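Local coordinates for vitamin B12-binding protein (Vibrio cholerae O395, PDB 5YSC) that binds vitamin B12 in the periplasm and probably delivers it to the transmembrane subunit BtuC of the BtuCDF ABC transporter for import, at residues L26-A30 and I82-N88; Q66-I70 and E92-L96; P165-Q171 and E192-V198; W240-W246 and Q260-Y264; R156-Q160 and P175-F179. All blocks are in the same frame, centred on the assembly; numbering follows the deposited sequence.

Contact 1: residues L26-A30 and I82-N88; sequences LAPHA and IAWPAGN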
# COMPACT_ATOMS: atom_id res chain seq x y z
N LEU A 26 -13.57 0.06 -3.53
CA LEU A 26 -13.46 1.36 -2.88
C LEU A 26 -12.01 1.80 -2.64
O LEU A 26 -11.78 2.73 -1.86
CB LEU A 26 -14.23 1.35 -1.57
CG LEU A 26 -15.72 1.00 -1.67
CD1 LEU A 26 -16.34 1.03 -0.28
CD2 LEU A 26 -16.49 1.94 -2.60
N ALA A 27 -11.02 1.15 -3.27
CA ALA A 27 -9.62 1.56 -3.07
C ALA A 27 -8.75 1.15 -4.26
O ALA A 27 -9.04 0.14 -4.91
CB ALA A 27 -9.03 0.96 -1.78
N PRO A 28 -7.69 1.90 -4.54
CA PRO A 28 -6.75 1.47 -5.60
C PRO A 28 -6.22 0.08 -5.39
O PRO A 28 -6.16 -0.71 -6.34
CB PRO A 28 -5.65 2.52 -5.53
CG PRO A 28 -6.32 3.75 -5.02
CD PRO A 28 -7.32 3.21 -3.96
N HIS A 29 -5.79 -0.25 -4.17
CA HIS A 29 -5.26 -1.59 -3.94
C HIS A 29 -6.34 -2.62 -4.13
O HIS A 29 -6.09 -3.71 -4.66
CB HIS A 29 -4.65 -1.73 -2.54
CG HIS A 29 -5.65 -2.18 -1.50
ND1 HIS A 29 -6.54 -1.33 -0.90
CD2 HIS A 29 -5.94 -3.42 -1.05
CE1 HIS A 29 -7.33 -2.02 -0.10
NE2 HIS A 29 -6.98 -3.29 -0.16
N ALA A 30 -7.58 -2.29 -3.73
CA ALA A 30 -8.66 -3.25 -3.84
C ALA A 30 -8.99 -3.56 -5.30
O ALA A 30 -9.41 -4.69 -5.61
CB ALA A 30 -9.88 -2.71 -3.10
N ILE A 82 -15.98 -4.23 -2.28
CA ILE A 82 -14.67 -4.50 -1.71
C ILE A 82 -14.20 -3.26 -0.99
O ILE A 82 -13.84 -2.27 -1.62
CB ILE A 82 -13.64 -4.92 -2.77
CG1 ILE A 82 -14.19 -6.04 -3.63
CG2 ILE A 82 -12.38 -5.34 -2.07
CD1 ILE A 82 -13.28 -6.33 -4.82
N ALA A 83 -14.26 -3.29 0.34
CA ALA A 83 -13.98 -2.11 1.14
C ALA A 83 -12.56 -2.10 1.68
O ALA A 83 -11.92 -3.13 1.83
CB ALA A 83 -14.94 -2.00 2.32
N TRP A 84 -12.11 -0.91 2.01
CA TRP A 84 -10.81 -0.66 2.62
C TRP A 84 -11.03 0.03 3.96
O TRP A 84 -10.96 1.26 4.06
CB TRP A 84 -9.97 0.19 1.70
CG TRP A 84 -8.62 0.53 2.20
CD1 TRP A 84 -7.81 -0.21 3.03
CD2 TRP A 84 -7.90 1.73 1.88
NE1 TRP A 84 -6.64 0.47 3.24
CE2 TRP A 84 -6.67 1.66 2.55
CE3 TRP A 84 -8.17 2.84 1.07
CZ2 TRP A 84 -5.70 2.68 2.46
CZ3 TRP A 84 -7.21 3.87 0.99
CH2 TRP A 84 -5.99 3.78 1.68
N PRO A 85 -11.33 -0.73 5.00
CA PRO A 85 -11.59 -0.10 6.31
C PRO A 85 -10.52 0.89 6.74
O PRO A 85 -10.83 1.94 7.30
CB PRO A 85 -11.66 -1.30 7.24
CG PRO A 85 -12.08 -2.43 6.43
CD PRO A 85 -11.47 -2.20 5.06
N ALA A 86 -9.25 0.59 6.46
CA ALA A 86 -8.19 1.46 6.96
C ALA A 86 -8.23 2.84 6.34
O ALA A 86 -7.78 3.81 6.98
CB ALA A 86 -6.82 0.81 6.76
N GLY A 87 -8.79 2.98 5.13
CA GLY A 87 -8.74 4.22 4.41
C GLY A 87 -10.08 4.85 4.03
O GLY A 87 -10.13 6.01 3.63
N ASN A 88 -11.10 4.11 4.10
CA ASN A 88 -12.42 4.63 3.73
C ASN A 88 -13.08 5.30 4.94
O ASN A 88 -12.84 4.90 6.08
CB ASN A 88 -13.37 3.53 3.29
CG ASN A 88 -13.00 2.87 1.96
OD1 ASN A 88 -13.27 1.69 1.80
ND2 ASN A 88 -12.51 3.64 1.00
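Two hydrogen bonds tie Leu26 to the 82-88 segment, one from each end of its backbone. Its N-H reaches Ile82 O at 3.0 Å, continuing the parallel pairing of strands 23-25 and 80-83 by one more bond. Its carbonyl receives Asn88 ND2 at 3.1 Å; this bond is nearly straight (170°), and Leu26 O lies close to the amide plane of Asn88. The other end of the same amide takes the N-H of Trp84, with Asn88 OD1 2.9 Å from Trp84 N, so the carboxamide is held at both ends and fixes its own turn to the neighbouring loop. Asparagine suits the place because a short side chain brings a donor and an acceptor together.

The aromatic contact is edge-to-face. Trp84 CG lies anti to its backbone N (chi1 179°), which brings the indole against Ala27 and His29. The CE1 corner of His29 points at one face of the indole, the planes 67° apart, and CE1 lies 3.6 Å from Trp84 CD1. Gly87 N covers the opposite face. His29 NE2 is hydrogen-bonded to Ser106 OG, which fixes the rotation of the imidazole.

Small apolar groups fill the rest. Ala27 CB meets Trp84 CE3 at 3.5 Å, and Ala30 CB touches Ile82 CG2 at 3.8 Å; methyl groups let the helix start lie close to the strand end.

The contact lies at the C-terminal ends of the parallel strands 23-25 and 80-83, the usual place for a binding site in an alpha/beta sheet. Here Pro28, His29, Trp84, Ala86 and Gly87 line the cyanocobalamin pocket, and His29 N donates to the ligand.

Contact 2: residues Q66-I70 and E92-L96; sequences QTINI and ELAKL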
# COMPACT_ATOMS: atom_id res chain seq x y z
N GLN A 66 -11.79 11.34 0.67
CA GLN A 66 -12.64 12.03 1.63
C GLN A 66 -14.08 11.52 1.63
O GLN A 66 -14.76 11.60 2.63
CB GLN A 66 -12.61 13.54 1.39
CG GLN A 66 -12.78 13.93 -0.07
CD GLN A 66 -12.19 15.29 -0.38
OE1 GLN A 66 -11.68 15.97 0.50
NE2 GLN A 66 -12.26 15.69 -1.65
N THR A 67 -14.52 10.97 0.51
CA THR A 67 -15.93 10.65 0.32
C THR A 67 -16.15 9.36 -0.46
O THR A 67 -15.54 9.16 -1.51
CB THR A 67 -16.61 11.77 -0.46
OG1 THR A 67 -15.99 13.02 -0.13
CG2 THR A 67 -18.10 11.80 -0.15
N ILE A 68 -17.11 8.57 0.01
CA ILE A 68 -17.70 7.49 -0.77
C ILE A 68 -19.03 7.98 -1.33
O ILE A 68 -19.88 8.47 -0.58
CB ILE A 68 -17.92 6.23 0.08
CG1 ILE A 68 -16.59 5.65 0.59
CG2 ILE A 68 -18.71 5.20 -0.72
CD1 ILE A 68 -16.75 4.38 1.40
N ASN A 69 -19.22 7.81 -2.65
CA ASN A 69 -20.42 8.30 -3.31
C ASN A 69 -21.52 7.25 -3.18
O ASN A 69 -21.77 6.42 -4.05
CB ASN A 69 -20.13 8.60 -4.78
CG ASN A 69 -21.25 9.37 -5.45
OD1 ASN A 69 -22.44 9.22 -5.10
ND2 ASN A 69 -20.89 10.20 -6.42
N ILE A 70 -22.24 7.33 -2.05
CA ILE A 70 -23.25 6.32 -1.77
C ILE A 70 -24.41 6.41 -2.75
O ILE A 70 -25.01 5.40 -3.08
CB ILE A 70 -23.75 6.40 -0.32
CG1 ILE A 70 -22.61 5.99 0.61
CG2 ILE A 70 -25.00 5.48 -0.09
CD1 ILE A 70 -22.93 6.05 2.04
N GLU A 92 -19.45 6.12 6.20
CA GLU A 92 -20.04 5.69 4.94
C GLU A 92 -20.01 4.17 4.79
O GLU A 92 -20.94 3.58 4.23
CB GLU A 92 -19.33 6.40 3.78
CG GLU A 92 -19.88 7.77 3.49
CD GLU A 92 -18.98 8.88 3.98
OE1 GLU A 92 -18.53 9.71 3.14
OE2 GLU A 92 -18.72 8.90 5.20
N LEU A 93 -18.93 3.51 5.26
CA LEU A 93 -18.91 2.04 5.27
C LEU A 93 -19.99 1.50 6.17
O LEU A 93 -20.68 0.53 5.82
CB LEU A 93 -17.56 1.52 5.73
CG LEU A 93 -16.35 1.61 4.85
CD1 LEU A 93 -15.21 0.85 5.53
CD2 LEU A 93 -16.66 1.06 3.48
N ALA A 94 -20.16 2.10 7.35
CA ALA A 94 -21.23 1.65 8.23
C ALA A 94 -22.57 1.80 7.54
O ALA A 94 -23.42 0.90 7.59
CB ALA A 94 -21.20 2.43 9.56
N LYS A 95 -22.78 2.92 6.84
CA LYS A 95 -24.02 3.10 6.08
C LYS A 95 -24.21 1.97 5.09
O LYS A 95 -25.30 1.39 4.99
CB LYS A 95 -24.02 4.45 5.35
CG LYS A 95 -25.02 5.46 5.85
CD LYS A 95 -24.38 6.79 6.22
CE LYS A 95 -24.12 7.65 5.01
NZ LYS A 95 -23.06 8.73 5.18
N LEU A 96 -23.15 1.64 4.33
CA LEU A 96 -23.26 0.56 3.36
C LEU A 96 -23.61 -0.76 4.03
O LEU A 96 -24.37 -1.57 3.47
CB LEU A 96 -21.94 0.44 2.58
CG LEU A 96 -21.68 1.59 1.61
CD1 LEU A 96 -20.28 1.40 1.00
CD2 LEU A 96 -22.75 1.69 0.53
O HOH W 1 -16.99 11.76 3.90
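Glu92 and Ile68 pass each other in opposite directions where helix 90-98 meets the loop ahead of helix 70-76, whose N-cap is Asn69 and whose Glu71 is predicted to matter for BtuC binding. At its base, Glu92 CB lies 4.0 Å from Ile68 CB and equally close to Ile70 CD1, touching both isoleucines. The next carbon, CG, approaches Ile70 CD1 at 3.8 Å. There the chain bends (chi2 105°), turning the carboxylate from Ile70 toward the backbone of residues 66-68. Its OE1 comes to 3.9 Å from Thr67 CG2 and receives a hydrogen bond of 2.7 Å from a water, which also donates to Gln66 O. The water thus bridges two acceptors that could not bond directly.

Around this chain the contact is apolar. Ile68 CD1 meets Leu93 CD2 at 3.9 Å, on the side where both residues also pack against Leu26. Ile70 CD1 lies against the aliphatic part of Lys95, 3.6 Å from its CE, while Ile70 CG1 faces Leu96 CD2. Branched isoleucines offer broad surfaces to the helix, and the long methylenes of Glu92 and Lys95 extend that surface while their charged ends stay at the border.

Chemically, direct adhesion across the contact is hydrophobic, with polar linkage left to one water. Ile68 N is buried without a hydrogen-bonding partner in the model, a cost presumably met by the surrounding apolar packing.

Contact 3: residues P165-Q171 and E192-V198; sequences PIITLAQ and EVPYPQV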
# COMPACT_ATOMS: atom_id res chain seq x y z
N PRO A 165 3.12 19.01 3.85
CA PRO A 165 3.94 18.93 5.06
C PRO A 165 4.64 17.59 5.04
O PRO A 165 4.37 16.79 4.14
CB PRO A 165 2.91 19.03 6.19
CG PRO A 165 1.67 18.44 5.60
CD PRO A 165 1.69 18.81 4.14
N ILE A 166 5.54 17.35 5.98
CA ILE A 166 6.18 16.04 6.10
C ILE A 166 5.21 15.13 6.85
O ILE A 166 5.00 15.29 8.05
CB ILE A 166 7.52 16.12 6.83
CG1 ILE A 166 8.43 17.19 6.17
CG2 ILE A 166 8.21 14.80 6.77
CD1 ILE A 166 9.65 17.56 7.02
N ILE A 167 4.62 14.17 6.14
CA ILE A 167 3.84 13.08 6.73
C ILE A 167 4.63 11.80 6.59
O ILE A 167 5.24 11.54 5.54
CB ILE A 167 2.46 12.93 6.06
CG1 ILE A 167 1.72 14.25 5.99
CG2 ILE A 167 1.62 11.90 6.79
CD1 ILE A 167 1.43 14.84 7.30
N THR A 168 4.63 11.00 7.64
CA THR A 168 5.34 9.73 7.65
C THR A 168 4.38 8.69 8.22
O THR A 168 3.17 8.92 8.34
CB THR A 168 6.66 9.85 8.42
OG1 THR A 168 7.46 8.66 8.23
CG2 THR A 168 6.44 10.02 9.93
N LEU A 169 4.92 7.53 8.53
CA LEU A 169 4.16 6.39 9.01
C LEU A 169 4.64 6.01 10.40
O LEU A 169 5.75 6.38 10.81
CB LEU A 169 4.30 5.18 8.07
CG LEU A 169 5.57 4.31 8.09
CD1 LEU A 169 5.41 3.16 7.09
CD2 LEU A 169 6.81 5.11 7.77
N ALA A 170 3.83 5.22 11.09
CA ALA A 170 4.08 4.86 12.48
C ALA A 170 3.21 3.68 12.90
O ALA A 170 2.34 3.22 12.15
CB ALA A 170 3.83 6.07 13.40
N GLN A 171 3.47 3.18 14.10
CA GLN A 171 2.62 2.18 14.74
C GLN A 171 2.46 0.90 13.94
O GLN A 171 1.47 0.16 14.14
CB GLN A 171 1.23 2.75 15.06
CG GLN A 171 1.26 3.98 15.91
CD GLN A 171 -0.12 4.42 16.31
OE1 GLN A 171 -1.13 3.84 15.90
NE2 GLN A 171 -0.19 5.47 17.11
N GLU A 192 2.22 8.76 18.33
CA GLU A 192 0.89 8.69 18.93
C GLU A 192 -0.21 8.49 17.88
O GLU A 192 -1.29 8.04 18.24
CB GLU A 192 0.63 9.96 19.75
CG GLU A 192 1.80 10.25 20.70
CD GLU A 192 1.49 11.24 21.80
OE1 GLU A 192 1.09 10.79 22.91
OE2 GLU A 192 1.65 12.46 21.58
N VAL A 193 0.07 8.75 16.61
CA VAL A 193 -0.89 8.51 15.54
C VAL A 193 -0.19 7.67 14.47
O VAL A 193 1.04 7.64 14.41
CB VAL A 193 -1.44 9.82 14.93
CG1 VAL A 193 -2.14 10.66 15.99
CG2 VAL A 193 -0.33 10.64 14.25
N PRO A 194 -0.97 6.97 13.63
CA PRO A 194 -0.38 6.09 12.60
C PRO A 194 0.32 6.82 11.46
O PRO A 194 1.26 6.26 10.88
CB PRO A 194 -1.59 5.30 12.08
CG PRO A 194 -2.78 6.06 12.52
CD PRO A 194 -2.41 6.70 13.81
N TYR A 195 -0.09 8.02 11.10
CA TYR A 195 0.55 8.76 10.02
C TYR A 195 0.84 10.17 10.50
O TYR A 195 0.19 11.14 10.08
CB TYR A 195 -0.31 8.75 8.76
CG TYR A 195 -0.47 7.33 8.30
CD1 TYR A 195 0.51 6.72 7.52
CD2 TYR A 195 -1.56 6.58 8.69
CE1 TYR A 195 0.40 5.38 7.16
CE2 TYR A 195 -1.69 5.25 8.34
CZ TYR A 195 -0.70 4.65 7.56
OH TYR A 195 -0.88 3.33 7.19
N PRO A 196 1.85 10.32 11.35
CA PRO A 196 2.12 11.62 11.96
C PRO A 196 2.72 12.62 11.00
O PRO A 196 3.50 12.30 10.10
CB PRO A 196 3.12 11.29 13.06
CG PRO A 196 3.78 10.07 12.62
CD PRO A 196 2.79 9.30 11.82
N GLN A 197 2.38 13.88 11.24
CA GLN A 197 3.08 14.99 10.63
C GLN A 197 4.29 15.27 11.52
O GLN A 197 4.17 15.29 12.73
CB GLN A 197 2.17 16.21 10.57
CG GLN A 197 2.73 17.35 9.76
CD GLN A 197 1.78 18.52 9.67
OE1 GLN A 197 0.58 18.34 9.48
NE2 GLN A 197 2.30 19.72 9.82
N VAL A 198 5.45 15.45 10.90
CA VAL A 198 6.70 15.63 11.64
C VAL A 198 7.42 16.86 11.11
O VAL A 198 7.29 17.23 9.95
CB VAL A 198 7.62 14.39 11.54
CG1 VAL A 198 6.95 13.15 12.16
CG2 VAL A 198 8.05 14.14 10.07
O HOH W 2 6.23 19.08 8.63
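Ile167 and Gln197 face each other as the non-hydrogen-bonded pair of a short, weakly bonded antiparallel beta pairing whose chains stay close as far as Ala170 and Pro194. Two backbone hydrogen bonds join them: Val198 N to Ile166 O, 2.9 Å, and Thr168 N to Pro196 O, 3.0 Å. CA-H...O contacts add to the pairing; Tyr195 CA lies 3.1 Å from Thr168 O. Proline at 194 and 196 has no N-H to give, but its carbonyl still faces the partner chain.

The apolar contacts differ on the two faces. Ile166 CG2 presses on Val198 CG2 at 3.4 Å, a tight fit of beta-branched side chains. On the other face Ile167 CD1 lies 3.6 Å from Gln197 CB, and the glutamine, its CG anti to the backbone N (chi1 -171°), runs on extended to lay its amide against Pro165. Ala170 CB is small enough to fit beside the Pro196 ring.

Among the polar groups, Thr168 OG1 is hydrogen-bonded to Tyr159 O, and Tyr195 OH to Trp174 O, which holds a tyrosine that touches cyanocobalamin. At the outer end a water donates to Val198 O at 2.5 Å and accepts from Ile166 N at 3.2 Å.

Contact 4: residues W240-W246 and Q260-Y264; sequences WALNADW and QVCTY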
# COMPACT_ATOMS: atom_id res chain seq x y z
N TRP A 240 16.69 7.99 -1.29
CA TRP A 240 16.21 7.31 -2.48
C TRP A 240 14.70 7.43 -2.61
O TRP A 240 13.96 7.42 -1.62
CB TRP A 240 16.57 5.83 -2.45
CG TRP A 240 18.03 5.54 -2.50
CD1 TRP A 240 18.88 5.86 -3.50
CD2 TRP A 240 18.81 4.79 -1.53
NE1 TRP A 240 20.15 5.39 -3.22
CE2 TRP A 240 20.13 4.72 -2.03
CE3 TRP A 240 18.52 4.16 -0.31
CZ2 TRP A 240 21.16 4.06 -1.34
CZ3 TRP A 240 19.52 3.50 0.36
CH2 TRP A 240 20.83 3.45 -0.16
N ALA A 241 14.25 7.53 -3.85
CA ALA A 241 12.82 7.42 -4.14
C ALA A 241 12.37 5.97 -4.11
O ALA A 241 13.10 5.09 -4.55
CB ALA A 241 12.50 7.98 -5.51
N LEU A 242 11.13 5.75 -3.66
CA LEU A 242 10.46 4.47 -3.77
C LEU A 242 9.23 4.64 -4.65
O LEU A 242 8.64 5.72 -4.68
CB LEU A 242 10.04 3.94 -2.40
CG LEU A 242 11.23 3.63 -1.49
CD1 LEU A 242 10.74 3.25 -0.09
CD2 LEU A 242 12.15 2.55 -2.05
N ASN A 243 8.87 3.58 -5.37
CA ASN A 243 7.64 3.58 -6.16
C ASN A 243 6.42 3.47 -5.24
O ASN A 243 6.19 2.44 -4.59
CB ASN A 243 7.70 2.46 -7.19
CG ASN A 243 6.48 2.41 -8.06
OD1 ASN A 243 5.36 2.52 -7.61
ND2 ASN A 243 6.71 2.19 -9.34
N ALA A 244 5.67 4.56 -5.15
CA ALA A 244 4.56 4.66 -4.21
C ALA A 244 3.40 3.74 -4.59
O ALA A 244 2.69 3.23 -3.70
CB ALA A 244 4.09 6.11 -4.12
N ASP A 245 3.19 3.51 -5.89
CA ASP A 245 2.12 2.60 -6.31
C ASP A 245 2.37 1.19 -5.79
O ASP A 245 1.44 0.50 -5.34
CB ASP A 245 2.02 2.59 -7.84
CG ASP A 245 1.48 3.89 -8.44
OD1 ASP A 245 1.13 4.84 -7.70
OD2 ASP A 245 1.45 3.94 -9.73
N TRP A 246 3.61 0.72 -5.85
CA TRP A 246 3.92 -0.62 -5.39
C TRP A 246 3.84 -0.71 -3.89
O TRP A 246 3.44 -1.75 -3.33
CB TRP A 246 5.34 -1.02 -5.81
CG TRP A 246 5.63 -1.04 -7.27
CD1 TRP A 246 4.75 -1.06 -8.34
CD2 TRP A 246 6.94 -1.05 -7.84
NE1 TRP A 246 5.46 -1.07 -9.52
CE2 TRP A 246 6.79 -1.04 -9.24
CE3 TRP A 246 8.21 -1.03 -7.29
CZ2 TRP A 246 7.87 -1.07 -10.08
CZ3 TRP A 246 9.31 -1.02 -8.14
CH2 TRP A 246 9.13 -1.02 -9.52
N GLN A 260 12.55 -3.53 -4.12
CA GLN A 260 13.17 -2.21 -4.20
C GLN A 260 13.68 -1.78 -2.84
O GLN A 260 14.83 -1.35 -2.69
CB GLN A 260 12.16 -1.18 -4.74
CG GLN A 260 12.75 0.20 -4.99
CD GLN A 260 11.76 1.20 -5.51
OE1 GLN A 260 10.64 1.32 -5.01
NE2 GLN A 260 12.18 1.94 -6.52
N VAL A 261 12.81 -1.89 -1.83
CA VAL A 261 13.17 -1.52 -0.47
C VAL A 261 14.34 -2.35 0.03
O VAL A 261 15.33 -1.81 0.55
CB VAL A 261 11.96 -1.67 0.48
CG1 VAL A 261 12.39 -1.63 1.96
CG2 VAL A 261 11.02 -0.57 0.16
N CYS A 262 14.24 -3.67 -0.13
CA CYS A 262 15.24 -4.61 0.37
C CYS A 262 16.58 -4.43 -0.33
O CYS A 262 17.64 -4.53 0.30
CB CYS A 262 14.75 -6.02 0.17
SG CYS A 262 13.67 -6.69 1.43
N THR A 263 16.56 -4.16 -1.63
CA THR A 263 17.81 -3.89 -2.33
C THR A 263 18.49 -2.64 -1.78
O THR A 263 19.70 -2.63 -1.53
CB THR A 263 17.57 -3.75 -3.83
OG1 THR A 263 17.15 -5.01 -4.37
CG2 THR A 263 18.87 -3.25 -4.57
N TYR A 264 17.72 -1.57 -1.56
CA TYR A 264 18.27 -0.34 -1.00
C TYR A 264 18.78 -0.52 0.43
O TYR A 264 19.84 -0.00 0.80
CB TYR A 264 17.23 0.78 -1.04
CG TYR A 264 17.13 1.50 -2.37
CD1 TYR A 264 18.28 2.00 -2.99
CD2 TYR A 264 15.90 1.75 -2.99
CE1 TYR A 264 18.22 2.67 -4.19
CE2 TYR A 264 15.84 2.43 -4.21
CZ TYR A 264 17.00 2.89 -4.79
OH TYR A 264 16.98 3.55 -5.99
O HOH W 3 14.91 4.87 -6.60
O HOH W 4 8.25 0.61 -3.79
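Beside the cyanocobalamin pocket, which holds Ala244 and Asp245 (OD1 of the latter hydrogen-bonded to the ligand), the turn after strand 239-241 is held against helix 254-267 by Gln260 and Tyr264. Gln260 reaches across in an extended chain, its CG anti to the backbone N (chi1 -175°), and its OE1 accepts from Asn243 N at 2.9 Å. The bond is almost straight (169°), and the donor lies in the carbonyl plane, on a lone pair. A water donates to the same oxygen at 2.8 Å and also to Asn243 O, so Gln260 OE1 takes two hydrogens. A long amide suits the place because it can span the gap from helix to turn.

Asn243 is the N-cap of helix 244-248, with Trp246 N donating to Asn243 OD1 at 3.1 Å. The same asparagine therefore offers its backbone N-H to Gln260 of one helix and its side-chain oxygen to the start of another. Its ND2 sits over one face of the Trp246 indole. This is a strand-turn-helix passage at the edge of a parallel alpha/beta sheet, since 239-241 is an outermost strand, and the 254-267 helix packs over it.

Tyr264 lies flat on Trp240 in an offset stack, its ring centroid 3.9 Å from that of the five-membered ring and the planes 18° apart. Trp240 CB adds a CH-pi contact over the tyrosine face. Deeper in, Leu242 CD1 touches Val261 CG2 at 3.8 Å, and Leu242 CD2 reaches Tyr264 CD2. At the phenol end, a water links Tyr264 OH, 2.5 Å away, to Ala241 O.

Contact 5: residues R156-Q160 and P175-F179; sequences RYFYQ and PSEVF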
# COMPACT_ATOMS: atom_id res chain seq x y z
N ARG A 156 17.99 1.78 10.30
CA ARG A 156 17.03 2.79 10.72
C ARG A 156 16.69 3.70 9.54
O ARG A 156 17.55 4.42 9.04
CB ARG A 156 17.58 3.61 11.89
CG ARG A 156 17.96 2.73 13.07
CD ARG A 156 18.73 3.49 14.16
NE ARG A 156 17.93 4.61 14.64
CZ ARG A 156 18.20 5.90 14.45
NH1 ARG A 156 19.31 6.28 13.83
NH2 ARG A 156 17.36 6.81 14.94
N TYR A 157 15.42 3.70 9.12
CA TYR A 157 15.00 4.48 7.98
C TYR A 157 13.92 5.50 8.36
O TYR A 157 13.19 5.37 9.34
CB TYR A 157 14.47 3.56 6.84
CG TYR A 157 13.13 2.97 7.13
CD1 TYR A 157 13.02 1.76 7.83
CD2 TYR A 157 11.96 3.64 6.77
CE1 TYR A 157 11.78 1.23 8.13
CE2 TYR A 157 10.72 3.13 7.08
CZ TYR A 157 10.65 1.90 7.76
OH TYR A 157 9.44 1.36 8.11
N PHE A 158 13.86 6.54 7.54
CA PHE A 158 12.77 7.49 7.48
C PHE A 158 12.08 7.34 6.13
O PHE A 158 12.77 7.39 5.11
CB PHE A 158 13.34 8.88 7.66
CG PHE A 158 12.36 9.98 7.44
CD1 PHE A 158 11.13 9.96 8.08
CD2 PHE A 158 12.67 11.05 6.61
CE1 PHE A 158 10.23 11.00 7.89
CE2 PHE A 158 11.76 12.05 6.40
CZ PHE A 158 10.53 12.02 7.03
N TYR A 159 10.75 7.16 6.11
CA TYR A 159 9.99 7.16 4.86
C TYR A 159 8.99 8.30 4.84
O TYR A 159 8.03 8.32 5.62
CB TYR A 159 9.24 5.84 4.63
CG TYR A 159 8.38 5.87 3.37
CD1 TYR A 159 8.87 6.35 2.17
CD2 TYR A 159 7.07 5.45 3.41
CE1 TYR A 159 8.09 6.40 1.04
CE2 TYR A 159 6.27 5.47 2.28
CZ TYR A 159 6.78 5.96 1.10
OH TYR A 159 5.98 5.99 -0.02
N GLN A 160 9.23 9.22 3.92
CA GLN A 160 8.45 10.41 3.69
C GLN A 160 7.33 10.17 2.66
O GLN A 160 7.60 9.81 1.52
CB GLN A 160 9.43 11.46 3.17
CG GLN A 160 9.02 12.82 3.34
CD GLN A 160 10.15 13.76 3.05
OE1 GLN A 160 11.27 13.34 2.67
NE2 GLN A 160 9.89 15.03 3.25
N PRO A 175 2.86 1.22 5.00
CA PRO A 175 3.62 0.04 4.58
C PRO A 175 4.76 -0.38 5.50
O PRO A 175 5.79 -0.95 5.04
CB PRO A 175 4.18 0.50 3.25
CG PRO A 175 4.45 1.93 3.45
CD PRO A 175 3.31 2.42 4.30
N SER A 176 4.58 -0.19 6.81
CA SER A 176 5.65 -0.54 7.75
C SER A 176 6.20 -1.95 7.53
O SER A 176 7.43 -2.17 7.56
CB SER A 176 5.15 -0.40 9.20
OG SER A 176 4.92 0.96 9.50
N GLU A 177 5.32 -2.91 7.32
CA GLU A 177 5.69 -4.31 7.19
C GLU A 177 6.60 -4.58 5.99
O GLU A 177 7.37 -5.54 5.99
CB GLU A 177 4.40 -5.11 7.07
CG GLU A 177 4.51 -6.51 7.43
CD GLU A 177 4.21 -6.71 8.87
OE1 GLU A 177 4.71 -5.89 9.67
OE2 GLU A 177 3.45 -7.64 9.18
N VAL A 178 6.48 -3.80 4.93
CA VAL A 178 7.39 -3.97 3.80
C VAL A 178 8.84 -3.78 4.25
O VAL A 178 9.73 -4.58 3.91
CB VAL A 178 7.04 -2.98 2.67
CG1 VAL A 178 8.08 -3.05 1.60
CG2 VAL A 178 5.62 -3.29 2.13
N PHE A 179 9.09 -2.67 4.96
CA PHE A 179 10.43 -2.36 5.45
C PHE A 179 10.90 -3.41 6.46
O PHE A 179 12.05 -3.85 6.41
CB PHE A 179 10.43 -0.96 6.07
CG PHE A 179 10.08 0.12 5.10
CD1 PHE A 179 11.07 0.70 4.31
CD2 PHE A 179 8.77 0.56 4.95
CE1 PHE A 179 10.78 1.70 3.39
CE2 PHE A 179 8.48 1.56 4.05
CZ PHE A 179 9.50 2.12 3.24
O HOH W 5 9.31 -0.76 9.53
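The backbones of strand 155-159 and the start of helix 176-181 stay well apart, the CA atoms of Tyr157 and Phe179 being 8.6 Å from each other, so it is mainly side chains that bridge the gap. Tyr157 and Phe179 do most of this work. Their rings form an offset stack, centroids 4.1 Å apart and planes 17° from parallel, in which Phe179 CD1 lies over the centre of the tyrosine ring. The hydroxyl end of Tyr157 overshoots the phenylalanine ring and comes to 3.2 Å from Phe179 CB. Tyr157 CG takes the crowded position between its backbone N and carbonyl carbon (chi1 73°), which brings its ring over Phe179.

Alternate residues of a strand face the same side, and Tyr159 accordingly joins Tyr157 in turning toward the helix. Phe179 CZ approaches Tyr159 CG at 3.9 Å, with the two rings inclined at 40°; the three form an aromatic cluster between sheet and helix. Such packing of a helix on a parallel sheet is the basic layer contact of an alpha/beta domain, and strand 155-159 lies inside its sheet, between 184-186 and 210-213. Large flat side chains suit so wide a spacing.

Pro175, the N-cap residue, sets its ring carbon CG 4.1 Å from Tyr159 CE2, beyond which Tyr159 OH is hydrogen-bonded to Asn248 ND2. The other phenol meets a bound water: it lies in the plane of the Tyr157 ring, 2.6 Å from Tyr157 OH, and donates to Ser176 O at 3.1 Å.

Overall arrangement
Contacts 1 and 5 are wholly buried, contact 4 is partly buried, and contacts 2 and 3 include exposed residues. Contacts 1 and 2 lie by the first sheet, strand 80-83 of one leading into helix 90-98 of the other, and meet where Leu26 CD1 packs on Ile68 CD1; contacts 4 and 5 reach the second sheet and join through Leu242 and Val261 against Phe179. Contact 3 touches contact 5 where Leu169 CD1 packs on Pro175 CD. Cyanocobalamin touches contacts 1, 3 and 4. Chemistry follows place: backbone and amide bonds govern the strand ends of contact 1, beta pairing contact 3, aromatic stacking contacts 4 and 5, and aliphatic packing with a bridging water contact 2, about 21 Å from the chain centre.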